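PDB 4DRS: pyruvate kinase from Cryptosporidium parvum, which probably catalyses the last step of glycolysis, transfer of the phosphoryl group of phosphoenolpyruvate to ADP, giving pyruvate and ATP. Local coordinates for residues 90-95 with 104-109; 219-224 with 245-250; 417-422 with 520-525. One frame throughout, in Å; residues are numbered along the deposited sequence.

Contact 1 (90-95 with 104-109); sequences QNIREA and VGIMLD. With ACT (acetate ion), chain I.
I92 and I106 make the main apolar touch. The methyl CG2 of I92 reaches CD1 of I106 at 3.8 Å and also lies against I106 CG1, the two side chains meeting at a slant. On I92 it is the short branch that does this work, set opposite the backbone N while CG1 swings beside it (chi1 -66°). The same methyl meets CG1 of V104 more loosely, at 4.2 Å, and its residue packs further on A73 and L75. This is the second beta-alpha-beta unit of the TIM barrel: strand 72-76, helix 82-97 and strand 105-109, with I92 on the inner face of the helix closing over two neighbouring parallel strands.

The remaining contacts belong to R93, whose side chain leaves the helix in extended form from CG to NE and crosses I106 at about a right angle. Its NE sits 3.8 Å from I106 CD1, with the isoleucine tip coming at the guanidinium obliquely.

Polar bonds hold the far end of the arginine. NH1 donates to O of an acetate ion at 3.1 Å, a bent bond of 137°, with the acetate carbon lying in the guanidinium plane at its edge; the ion probably comes from the crystallisation liquor. NH2 is bonded to the carbonyl oxygen of Y228, which ties this helix to the chain just ahead of strand 232-235.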
loop_
_atom_site.group_PDB
_atom_site.type_symbol
_atom_site.label_atom_id
_atom_site.label_comp_id
_atom_site.label_asym_id
_atom_site.label_seq_id
_atom_site.Cartn_x
_atom_site.Cartn_y
_atom_site.Cartn_z
ATOM N N GLN A 90 32.641 19.615 -36.952
ATOM C CA GLN A 90 32.375 19.243 -38.341
ATOM C C GLN A 90 32.310 17.730 -38.496
ATOM O O GLN A 90 31.442 17.200 -39.195
ATOM C CB GLN A 90 33.466 19.790 -39.254
ATOM C CG GLN A 90 33.420 21.292 -39.464
ATOM C CD GLN A 90 34.497 21.760 -40.420
ATOM O OE1 GLN A 90 35.683 21.471 -40.238
ATOM N NE2 GLN A 90 34.088 22.493 -41.447
ATOM N N ASN A 91 33.238 17.050 -37.833
ATOM C CA ASN A 91 33.298 15.603 -37.834
ATOM C C ASN A 91 32.070 14.960 -37.195
ATOM O O ASN A 91 31.537 13.993 -37.739
ATOM C CB ASN A 91 34.587 15.131 -37.165
ATOM C CG ASN A 91 35.818 15.407 -38.015
ATOM O OD1 ASN A 91 35.715 15.922 -39.131
ATOM N ND2 ASN A 91 36.990 15.067 -37.489
ATOM N N ILE A 92 31.619 15.508 -36.063
ATOM C CA ILE A 92 30.401 15.030 -35.397
ATOM C C ILE A 92 29.206 15.121 -36.347
ATOM O O ILE A 92 28.464 14.151 -36.516
ATOM C CB ILE A 92 30.099 15.797 -34.081
ATOM C CG1 ILE A 92 31.182 15.524 -33.029
ATOM C CG2 ILE A 92 28.730 15.405 -33.528
ATOM C CD1 ILE A 92 31.218 16.525 -31.890
ATOM N N ARG A 93 29.050 16.280 -36.983
ATOM C CA ARG A 93 27.935 16.525 -37.898
ATOM C C ARG A 93 27.995 15.693 -39.180
ATOM O O ARG A 93 26.962 15.227 -39.662
ATOM C CB ARG A 93 27.787 18.022 -38.193
ATOM C CG ARG A 93 27.105 18.747 -37.040
ATOM C CD ARG A 93 27.070 20.255 -37.194
ATOM N NE ARG A 93 26.378 20.846 -36.053
ATOM C CZ ARG A 93 26.419 22.130 -35.709
ATOM N NH1 ARG A 93 27.132 23.003 -36.408
ATOM N NH2 ARG A 93 25.740 22.541 -34.652
ATOM N N GLU A 94 29.200 15.496 -39.710
ATOM C CA GLU A 94 29.397 14.627 -40.866
ATOM C C GLU A 94 29.050 13.181 -40.499
ATOM O O GLU A 94 28.357 12.492 -41.255
ATOM C CB GLU A 94 30.839 14.726 -41.385
ATOM C CG GLU A 94 31.108 13.896 -42.635
ATOM C CD GLU A 94 32.502 14.099 -43.217
ATOM O OE1 GLU A 94 33.152 15.130 -42.912
ATOM O OE2 GLU A 94 32.948 13.221 -43.990
ATOM N N ALA A 95 29.518 12.742 -39.332
ATOM C CA ALA A 95 29.216 11.408 -38.831
ATOM C C ALA A 95 27.718 11.221 -38.612
ATOM O O ALA A 95 27.179 10.150 -38.899
ATOM C CB ALA A 95 29.981 11.128 -37.549
ATOM N N VAL A 104 21.922 13.096 -32.989
ATOM C CA VAL A 104 23.034 13.332 -32.067
ATOM C C VAL A 104 22.988 14.768 -31.555
ATOM O O VAL A 104 22.988 15.714 -32.345
ATOM C CB VAL A 104 24.404 13.047 -32.730
ATOM C CG1 VAL A 104 25.548 13.288 -31.753
ATOM C CG2 VAL A 104 24.462 11.622 -33.267
ATOM N N GLY A 105 22.942 14.927 -30.234
ATOM C CA GLY A 105 23.038 16.248 -29.624
ATOM C C GLY A 105 24.493 16.608 -29.394
ATOM O O GLY A 105 25.343 15.722 -29.241
ATOM N N ILE A 106 24.789 17.906 -29.374
ATOM C CA ILE A 106 26.155 18.372 -29.126
ATOM C C ILE A 106 26.206 19.292 -27.909
ATOM O O ILE A 106 25.436 20.250 -27.812
ATOM C CB ILE A 106 26.789 19.043 -30.369
ATOM C CG1 ILE A 106 26.643 18.131 -31.592
ATOM C CG2 ILE A 106 28.263 19.336 -30.122
ATOM C CD1 ILE A 106 27.037 18.762 -32.909
ATOM N N MET A 107 27.122 18.972 -26.991
ATOM C CA MET A 107 27.259 19.641 -25.700
ATOM C C MET A 107 28.617 20.341 -25.577
ATOM O O MET A 107 29.670 19.734 -25.801
ATOM C CB MET A 107 27.096 18.614 -24.566
ATOM C CG MET A 107 27.502 19.098 -23.172
ATOM S SD MET A 107 27.399 17.814 -21.894
ATOM C CE MET A 107 25.633 17.736 -21.594
ATOM N N LEU A 108 28.576 21.620 -25.213
ATOM C CA LEU A 108 29.776 22.356 -24.858
ATOM C C LEU A 108 29.880 22.407 -23.331
ATOM O O LEU A 108 28.960 22.864 -22.645
ATOM C CB LEU A 108 29.748 23.757 -25.481
ATOM C CG LEU A 108 30.919 24.722 -25.252
ATOM C CD1 LEU A 108 31.038 25.706 -26.407
ATOM C CD2 LEU A 108 30.768 25.465 -23.931
ATOM N N ASP A 109 30.996 21.905 -22.814
ATOM C CA ASP A 109 31.268 21.867 -21.379
ATOM C C ASP A 109 32.299 22.953 -21.106
ATOM O O ASP A 109 33.429 22.867 -21.594
ATOM C CB ASP A 109 31.814 20.482 -20.990
ATOM C CG ASP A 109 31.930 20.281 -19.481
ATOM O OD1 ASP A 109 32.467 21.161 -18.764
ATOM O OD2 ASP A 109 31.500 19.207 -19.006
HETATM C C ACT I . 28.895 24.584 -38.935
HETATM O O ACT I . 29.360 23.508 -38.492
HETATM O OXT ACT I . 28.184 25.344 -38.237
HETATM C CH3 ACT I . 29.194 24.978 -40.352
#

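Contact 2 (219-224 with 245-250); sequences HDIVDF and QLCRQI
Helices 215-226 and 241-252 run in nearly the same direction where V222 and I250 come nearest, with their short segments inclined by 29° and their axes 11.2 Å apart at closest approach. At that spacing the backbones stay well clear of each other, V222 CA and I250 CA being 7.7 Å apart, and the gap is bridged by side chains, three branched aliphatic ones and the sulfur of C247.

I250 is the hub. Its CG2 methyl meets V222 CG2 at 3.7 Å and I221 CG2 at 4.1 Å, so one methyl group is shared between two consecutive residues of the other helix, and I250 crosses both of their side chains at about a right angle. The V222 methyl that takes part is the one lying opposite the carbonyl carbon, beside the backbone N; CG1 takes the place opposite N (chi1 176°). I221 uses both of its branches: CG2 goes to I250, while the longer arm extends to bring CD1 within 4.3 Å of SG of C247, one turn back along the second helix. That sulfur is part of the apolar packing.

The layer beneath is the barrel sheet. I221 rests on I233, and C247 touches L235 and I267, so the inner side of the contact continues onto strands 232-235 and 266-271. Nearer the ends of the two helices, V222 also meets N254 and Q256 in the loop that follows helix 241-252.

Two near-parallel neighbouring helices, joined through strand 232-235 and packed over the sheet by I221, V222, I250 and C247, are what the outer helical layer of a TIM barrel, here the catalytic barrel domain of pyruvate kinase, is built from.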
loop_
_atom_site.group_PDB
_atom_site.type_symbol
_atom_site.label_atom_id
_atom_site.label_comp_id
_atom_site.label_asym_id
_atom_site.label_seq_id
_atom_site.Cartn_x
_atom_site.Cartn_y
_atom_site.Cartn_z
ATOM N N HIS A 219 33.103 33.879 -24.142
ATOM C CA HIS A 219 33.542 33.779 -25.524
ATOM C C HIS A 219 33.138 32.462 -26.132
ATOM O O HIS A 219 32.631 32.424 -27.254
ATOM C CB HIS A 219 35.053 33.995 -25.629
ATOM C CG HIS A 219 35.625 33.655 -26.990
ATOM N ND1 HIS A 219 35.534 34.494 -28.047
ATOM C CD2 HIS A 219 36.292 32.516 -27.446
ATOM C CE1 HIS A 219 36.119 33.926 -29.121
ATOM N NE2 HIS A 219 36.582 32.715 -28.752
ATOM N N ASP A 220 33.352 31.372 -25.398
ATOM C CA ASP A 220 32.975 30.045 -25.875
ATOM C C ASP A 220 31.461 29.882 -26.008
ATOM O O ASP A 220 30.986 29.230 -26.937
ATOM C CB ASP A 220 33.541 28.964 -24.953
ATOM C CG ASP A 220 35.055 28.929 -24.948
ATOM O OD1 ASP A 220 35.676 29.298 -25.970
ATOM O OD2 ASP A 220 35.627 28.519 -23.916
ATOM N N ILE A 221 30.710 30.465 -25.076
ATOM C CA ILE A 221 29.251 30.367 -25.093
ATOM C C ILE A 221 28.678 31.102 -26.305
ATOM O O ILE A 221 27.901 30.527 -27.077
ATOM C CB ILE A 221 28.618 30.900 -23.784
ATOM C CG1 ILE A 221 28.855 29.916 -22.633
ATOM C CG2 ILE A 221 27.123 31.146 -23.965
ATOM C CD1 ILE A 221 28.661 30.500 -21.250
ATOM N N VAL A 222 29.085 32.361 -26.472
ATOM C CA VAL A 222 28.586 33.207 -27.547
ATOM C C VAL A 222 29.154 32.789 -28.898
ATOM O O VAL A 222 28.397 32.562 -29.842
ATOM C CB VAL A 222 28.896 34.700 -27.293
ATOM C CG1 VAL A 222 28.445 35.559 -28.470
ATOM C CG2 VAL A 222 28.248 35.178 -25.999
ATOM N N ASP A 223 30.480 32.676 -28.980
ATOM C CA ASP A 223 31.172 32.498 -30.263
ATOM C C ASP A 223 31.375 31.052 -30.694
ATOM O O ASP A 223 31.986 30.796 -31.736
ATOM C CB ASP A 223 32.514 33.235 -30.268
ATOM C CG ASP A 223 32.354 34.735 -30.371
ATOM O OD1 ASP A 223 31.479 35.190 -31.142
ATOM O OD2 ASP A 223 33.104 35.462 -29.683
ATOM N N PHE A 224 30.876 30.107 -29.906
ATOM C CA PHE A 224 30.901 28.713 -30.329
ATOM C C PHE A 224 29.532 28.042 -30.188
ATOM O O PHE A 224 28.934 27.648 -31.191
ATOM C CB PHE A 224 31.999 27.928 -29.608
ATOM C CG PHE A 224 32.423 26.690 -30.335
ATOM C CD1 PHE A 224 33.571 26.693 -31.124
ATOM C CD2 PHE A 224 31.670 25.522 -30.252
ATOM C CE1 PHE A 224 33.964 25.551 -31.807
ATOM C CE2 PHE A 224 32.060 24.377 -30.933
ATOM C CZ PHE A 224 33.210 24.390 -31.708
ATOM N N GLN A 245 21.422 32.299 -13.996
ATOM C CA GLN A 245 20.787 33.517 -14.514
ATOM C C GLN A 245 21.717 34.405 -15.338
ATOM O O GLN A 245 21.270 35.052 -16.284
ATOM C CB GLN A 245 20.124 34.319 -13.387
ATOM C CG GLN A 245 18.702 33.865 -13.084
ATOM C CD GLN A 245 18.110 34.532 -11.849
ATOM O OE1 GLN A 245 18.705 34.509 -10.766
ATOM N NE2 GLN A 245 16.922 35.116 -12.004
ATOM N N LEU A 246 23.002 34.427 -14.988
ATOM C CA LEU A 246 23.999 35.104 -15.812
ATOM C C LEU A 246 24.061 34.468 -17.204
ATOM O O LEU A 246 24.088 35.173 -18.217
ATOM C CB LEU A 246 25.379 35.103 -15.141
ATOM C CG LEU A 246 26.571 35.692 -15.919
ATOM C CD1 LEU A 246 26.323 37.124 -16.388
ATOM C CD2 LEU A 246 27.853 35.621 -15.098
ATOM N N CYS A 247 24.059 33.139 -17.251
ATOM C CA CYS A 247 24.082 32.419 -18.518
ATOM C C CYS A 247 22.809 32.655 -19.342
ATOM O O CYS A 247 22.876 32.787 -20.566
ATOM C CB CYS A 247 24.314 30.925 -18.283
ATOM S SG CYS A 247 24.683 30.007 -19.792
ATOM N N ARG A 248 21.660 32.709 -18.668
ATOM C CA ARG A 248 20.389 33.049 -19.317
ATOM C C ARG A 248 20.468 34.426 -19.969
ATOM O O ARG A 248 20.038 34.608 -21.113
ATOM C CB ARG A 248 19.230 33.053 -18.307
ATOM C CG ARG A 248 18.883 31.706 -17.698
ATOM C CD ARG A 248 17.978 30.857 -18.580
ATOM N NE ARG A 248 17.624 29.629 -17.873
ATOM C CZ ARG A 248 17.412 28.445 -18.443
ATOM N NH1 ARG A 248 17.508 28.293 -19.762
ATOM N NH2 ARG A 248 17.106 27.404 -17.680
ATOM N N GLN A 249 21.015 35.384 -19.223
ATOM C CA GLN A 249 21.149 36.759 -19.682
ATOM C C GLN A 249 22.054 36.839 -20.908
ATOM O O GLN A 249 21.706 37.486 -21.894
ATOM C CB GLN A 249 21.671 37.657 -18.556
ATOM C CG GLN A 249 21.625 39.139 -18.887
ATOM C CD GLN A 249 22.254 40.012 -17.817
ATOM O OE1 GLN A 249 23.285 39.659 -17.225
ATOM N NE2 GLN A 249 21.640 41.170 -17.570
ATOM N N ILE A 250 23.201 36.163 -20.845
ATOM C CA ILE A 250 24.116 36.094 -21.980
ATOM C C ILE A 250 23.397 35.570 -23.229
ATOM O O ILE A 250 23.510 36.160 -24.306
ATOM C CB ILE A 250 25.375 35.253 -21.659
ATOM C CG1 ILE A 250 26.246 35.966 -20.616
ATOM C CG2 ILE A 250 26.188 34.989 -22.918
ATOM C CD1 ILE A 250 27.292 35.080 -19.965
#

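Contact 3 (417-422 with 520-525); sequences VESAHD and MKIVRC
S419 sits against the ends of two strand side chains, M520 and I522. Its OG lies 3.4 Å from the terminal methyl CE of M520 and 3.7 Å from CD1 of I522, while its CB is 4.0 Å from M520 CE and 4.1 Å from I522 CD1. Nothing polar passes between the segments: the hydroxyl is wrapped on this side by methyl groups. M520 gets there by a bent chain, turned at chi2 (-144°) and chi3 (85°), which also puts SD 3.9 Å from S419 OG. I522 comes up from two residues further along the strand and approaches with the tip of its longer branch.

Helix 408-422 here packs on strand 519-524, the antiparallel strand that is outermost within this chain in the mixed sheet of the C-terminal alpha/beta domain. Next to it, I504 of strand 502-506 touches S419 and I522.

The buried hydroxyl finds its hydrogen-bond partner across the subunit boundary, in OG of S415 of the second subunit. I412 of that subunit packs on M520 and I522, and M520 and K521 pair with one of its strands in antiparallel fashion, continuing the sheet through the interface. E418, on the same helix, bonds through OE2 to the hydroxyl of Y395 of the second subunit.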
loop_
_atom_site.group_PDB
_atom_site.type_symbol
_atom_site.label_atom_id
_atom_site.label_comp_id
_atom_site.label_asym_id
_atom_site.label_seq_id
_atom_site.Cartn_x
_atom_site.Cartn_y
_atom_site.Cartn_z
ATOM N N VAL A 417 0.838 7.426 -20.004
ATOM C CA VAL A 417 1.603 6.377 -19.332
ATOM C C VAL A 417 0.682 5.342 -18.680
ATOM O O VAL A 417 0.954 4.139 -18.753
ATOM C CB VAL A 417 2.595 6.953 -18.297
ATOM C CG1 VAL A 417 3.296 5.837 -17.532
ATOM C CG2 VAL A 417 3.625 7.841 -18.985
ATOM N N GLU A 418 -0.399 5.806 -18.053
ATOM C CA GLU A 418 -1.373 4.899 -17.446
ATOM C C GLU A 418 -2.089 4.065 -18.515
ATOM O O GLU A 418 -2.244 2.850 -18.358
ATOM C CB GLU A 418 -2.388 5.656 -16.581
ATOM C CG GLU A 418 -3.155 4.761 -15.617
ATOM C CD GLU A 418 -4.541 5.287 -15.280
ATOM O OE1 GLU A 418 -5.241 5.773 -16.200
ATOM O OE2 GLU A 418 -4.942 5.201 -14.094
ATOM N N SER A 419 -2.506 4.725 -19.597
ATOM C CA SER A 419 -3.157 4.062 -20.731
ATOM C C SER A 419 -2.286 2.989 -21.370
ATOM O O SER A 419 -2.768 1.898 -21.676
ATOM C CB SER A 419 -3.567 5.078 -21.799
ATOM O OG SER A 419 -4.943 5.389 -21.686
ATOM N N ALA A 420 -1.005 3.310 -21.566
ATOM C CA ALA A 420 -0.057 2.385 -22.177
ATOM C C ALA A 420 0.052 1.117 -21.344
ATOM O O ALA A 420 0.138 0.015 -21.884
ATOM C CB ALA A 420 1.303 3.043 -22.337
ATOM N N HIS A 421 0.029 1.291 -20.026
ATOM C CA HIS A 421 0.078 0.181 -19.090
ATOM C C HIS A 421 -1.181 -0.642 -19.138
ATOM O O HIS A 421 -1.121 -1.869 -19.201
ATOM C CB HIS A 421 0.336 0.699 -17.681
ATOM C CG HIS A 421 0.296 -0.374 -16.627
ATOM N ND1 HIS A 421 1.298 -1.256 -16.454
ATOM C CD2 HIS A 421 -0.679 -0.691 -15.680
ATOM C CE1 HIS A 421 0.985 -2.095 -15.446
ATOM N NE2 HIS A 421 -0.226 -1.747 -14.973
ATOM N N ASP A 422 -2.327 0.033 -19.130
ATOM C CA ASP A 422 -3.627 -0.634 -19.083
ATOM C C ASP A 422 -3.956 -1.469 -20.325
ATOM O O ASP A 422 -4.641 -2.482 -20.215
ATOM C CB ASP A 422 -4.744 0.380 -18.810
ATOM C CG ASP A 422 -4.766 0.857 -17.365
ATOM O OD1 ASP A 422 -4.284 0.119 -16.474
ATOM O OD2 ASP A 422 -5.268 1.976 -17.117
ATOM N N MET A 520 -5.120 12.916 -26.290
ATOM C CA MET A 520 -4.573 11.564 -26.204
ATOM C C MET A 520 -5.502 10.567 -26.898
ATOM O O MET A 520 -6.717 10.609 -26.705
ATOM C CB MET A 520 -4.392 11.168 -24.737
ATOM C CG MET A 520 -3.524 9.944 -24.518
ATOM S SD MET A 520 -4.096 8.913 -23.154
ATOM C CE MET A 520 -5.328 7.918 -23.981
ATOM N N LYS A 521 -4.929 9.684 -27.711
ATOM C CA LYS A 521 -5.685 8.573 -28.290
ATOM C C LYS A 521 -4.900 7.266 -28.283
ATOM O O LYS A 521 -3.672 7.267 -28.163
ATOM C CB LYS A 521 -6.212 8.897 -29.701
ATOM C CG LYS A 521 -5.153 9.213 -30.747
ATOM C CD LYS A 521 -5.701 9.061 -32.163
ATOM C CE LYS A 521 -6.584 10.228 -32.586
ATOM N NZ LYS A 521 -5.812 11.491 -32.789
ATOM N N ILE A 522 -5.618 6.155 -28.391
ATOM C CA ILE A 522 -4.986 4.846 -28.493
ATOM C C ILE A 522 -5.257 4.267 -29.875
ATOM O O ILE A 522 -6.409 4.057 -30.252
ATOM C CB ILE A 522 -5.471 3.874 -27.395
ATOM C CG1 ILE A 522 -5.435 4.559 -26.023
ATOM C CG2 ILE A 522 -4.631 2.601 -27.405
ATOM C CD1 ILE A 522 -5.816 3.669 -24.860
ATOM N N VAL A 523 -4.186 4.023 -30.624
ATOM C CA VAL A 523 -4.284 3.488 -31.983
ATOM C C VAL A 523 -3.700 2.078 -32.067
ATOM O O VAL A 523 -2.937 1.658 -31.191
ATOM C CB VAL A 523 -3.592 4.408 -33.019
ATOM C CG1 VAL A 523 -4.355 5.715 -33.170
ATOM C CG2 VAL A 523 -2.139 4.677 -32.639
ATOM N N ARG A 524 -4.065 1.353 -33.122
ATOM C CA ARG A 524 -3.521 0.023 -33.371
ATOM C C ARG A 524 -2.579 0.059 -34.572
ATOM O O ARG A 524 -2.894 0.658 -35.605
ATOM C CB ARG A 524 -4.647 -0.991 -33.594
ATOM C CG ARG A 524 -4.205 -2.445 -33.524
ATOM C CD ARG A 524 -5.312 -3.380 -33.977
ATOM N NE ARG A 524 -6.339 -3.548 -32.951
ATOM C CZ ARG A 524 -6.361 -4.540 -32.064
ATOM N NH1 ARG A 524 -5.413 -5.471 -32.070
ATOM N NH2 ARG A 524 -7.337 -4.602 -31.168
ATOM N N CYS A 525 -1.418 -0.576 -34.421
ATOM C CA CYS A 525 -0.411 -0.624 -35.477
ATOM C C CYS A 525 -0.865 -1.484 -36.659
ATOM O O CYS A 525 -1.102 -2.685 -36.495
ATOM C CB CYS A 525 0.913 -1.146 -34.923
ATOM S SG CYS A 525 2.172 -1.421 -36.185
#

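In the fold
The three contacts follow one another along the chain without interleaving. Contacts 1 and 2 belong to the same eight-stranded barrel, their centres about 19 Å apart, and they touch directly: CD1 of L108, on strand 105-109, lies 3.6 Å from the backbone O of D220 on helix 215-226. Strand 232-235 neighbours 105-109 in the barrel, so the two contacts describe adjoining sectors of one wall. Contact 3 stands apart in the C-terminal alpha/beta domain, its centre about 35 Å from that of contact 1 and about 41 Å from that of contact 2. The first two thus belong to the wall and the surrounding helices of the barrel domain, whereas the third lies where two subunits of the tetramer join.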